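Local atomic coordinates of flower-specific defensin (Nicotiana alata, PDB entry 4AAZ), a protein that defends the plant as an antifungal peptide active against Fusarium oxysporum and Botrytis cinerea, and retards the growth of Helicoverpa caterpillars. Residues Pro19-Lys22 with Ala23-Glu27. Residues are numbered along the deposited sequence; the frame is centred on the assembly and turned at random.
With EDO (1,2-ethanediol), chain C.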
loop_
_atom_site.group_PDB
_atom_site.type_symbol
_atom_site.label_atom_id
_atom_site.label_comp_id
_atom_site.label_asym_id
_atom_site.label_seq_id
_atom_site.Cartn_x
_atom_site.Cartn_y
_atom_site.Cartn_z
ATOM N N PRO A 19 -3.334 8.336 -1.701
ATOM C CA PRO A 19 -4.467 7.560 -1.187
ATOM C C PRO A 19 -4.083 6.143 -0.772
ATOM O O PRO A 19 -4.751 5.529 0.063
ATOM C CB PRO A 19 -5.438 7.548 -2.361
ATOM C CG PRO A 19 -4.586 7.702 -3.558
ATOM C CD PRO A 19 -3.504 8.675 -3.122
ATOM N N CYS A 20 -3.034 5.595 -1.386
ATOM C CA CYS A 20 -2.552 4.262 -1.054
ATOM C C CYS A 20 -1.834 4.275 0.304
ATOM O O CYS A 20 -2.102 3.450 1.180
ATOM C CB CYS A 20 -1.618 3.769 -2.163
ATOM S SG CYS A 20 -0.733 2.233 -1.755
ATOM N N ARG A 21 -0.921 5.218 0.496
ATOM C CA ARG A 21 -0.316 5.394 1.805
ATOM C C ARG A 21 -1.373 5.603 2.885
ATOM O O ARG A 21 -1.292 5.017 3.969
ATOM C CB ARG A 21 0.672 6.569 1.776
ATOM C CG ARG A 21 1.200 6.941 3.169
ATOM C CD ARG A 21 2.369 7.901 3.202
ATOM N NE ARG A 21 2.112 9.059 2.369
ATOM C CZ ARG A 21 3.040 9.785 1.754
ATOM N NH1 ARG A 21 4.338 9.523 1.919
ATOM N NH2 ARG A 21 2.670 10.767 0.945
ATOM N N LYS A 22 -2.377 6.414 2.593
ATOM C CA LYS A 22 -3.413 6.673 3.584
ATOM C C LYS A 22 -4.130 5.378 3.949
ATOM O O LYS A 22 -4.336 5.093 5.123
ATOM C CB LYS A 22 -4.387 7.731 3.064
ATOM C CG LYS A 22 -5.514 8.104 4.039
ATOM C CD LYS A 22 -6.445 9.125 3.412
ATOM C CE LYS A 22 -7.650 8.498 2.803
ATOM N NZ LYS A 22 -8.600 8.080 3.882
ATOM N N ALA A 23 -4.529 4.595 2.956
ATOM C CA ALA A 23 -5.189 3.321 3.227
ATOM C C ALA A 23 -4.321 2.415 4.060
ATOM O O ALA A 23 -4.764 1.813 5.025
ATOM C CB ALA A 23 -5.557 2.653 1.894
ATOM N N CYS A 24 -3.055 2.294 3.687
ATOM C CA CYS A 24 -2.141 1.423 4.405
ATOM C C CYS A 24 -1.950 1.839 5.849
ATOM O O CYS A 24 -1.920 1.001 6.753
ATOM C CB CYS A 24 -0.822 1.363 3.656
ATOM S SG CYS A 24 -0.954 0.444 2.076
ATOM N N ILE A 25 -1.804 3.143 6.071
ATOM C CA ILE A 25 -1.662 3.639 7.444
ATOM C C ILE A 25 -2.955 3.367 8.226
ATOM O O ILE A 25 -2.915 3.023 9.408
ATOM C CB ILE A 25 -1.204 5.123 7.451
ATOM C CG1 ILE A 25 0.216 5.170 6.911
ATOM C CG2 ILE A 25 -1.256 5.714 8.841
ATOM C CD1 ILE A 25 0.787 6.573 6.714
ATOM N N SER A 26 -4.111 3.502 7.579
ATOM C CA SER A 26 -5.408 3.185 8.187
ATOM C C SER A 26 -5.465 1.741 8.640
ATOM O O SER A 26 -6.182 1.409 9.583
ATOM C CB SER A 26 -6.571 3.415 7.213
ATOM O OG SER A 26 -6.800 4.781 6.938
ATOM N N GLU A 27 -4.709 0.873 7.946
ATOM C CA GLU A 27 -4.653 -0.558 8.210
ATOM C C GLU A 27 -3.496 -0.942 9.134
ATOM O O GLU A 27 -3.219 -2.105 9.329
ATOM C CB GLU A 27 -4.521 -1.321 6.897
ATOM C CG GLU A 27 -5.737 -1.232 6.011
ATOM C CD GLU A 27 -5.537 -1.853 4.643
ATOM O OE1 GLU A 27 -5.072 -3.009 4.552
ATOM O OE2 GLU A 27 -5.862 -1.194 3.620
HETATM C C1 EDO C . 7.849 8.417 3.078
HETATM O O1 EDO C . 8.020 9.059 4.372
HETATM C C2 EDO C . 7.034 7.136 3.212
HETATM O O2 EDO C . 5.682 7.471 3.501
#
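Cys20 and Cys24 sit one turn apart on helix 17-26, the single helix of this defensin, and both turn their sulfurs to the three-stranded antiparallel sheet. Their SG atoms come within 4.2 Å of each other but are not bonded together: Cys20 pairs with Cys41 and Cys24 with Cys43, two half-cystines of the strand 41-46. Different first torsions bring the sulfurs to the same side: in Cys20 the SG lies opposite the backbone N (chi1 171°), whereas in Cys24 it lies opposite the carbonyl carbon (chi1 -70°), which also carries it to 3.3 Å from Cys20 O. Four successive i to i+4 backbone bonds hold this turn, among them Cys24 N to Cys20 O at 2.9 Å, nearly straight at 168°. The last, Ser26 N to Lys22 O, is 2.9 Å long. On another flank the chains of Arg21 and Ile25 extend alongside each other in one direction, and Ile25 CD1 packs against Arg21 CG at 3.6 Å. Beyond that methylene the arginine chain turns away, and its NH1 donates to O2 of a 1,2-ethanediol, likely a crystallisation additive, at 2.9 Å. Glu27 leaves helical geometry, and its carboxylate accepts hydrogen bonds from the loop at Ser7, Asn8 and Thr9. The Cys-x-x-x-Cys spacing, with both disulfides running to a Cys-x-Cys pair on one strand, is the signature of the cysteine-stabilised alpha-beta motif, the fold of plant defensins and of insect defensins and scorpion toxins.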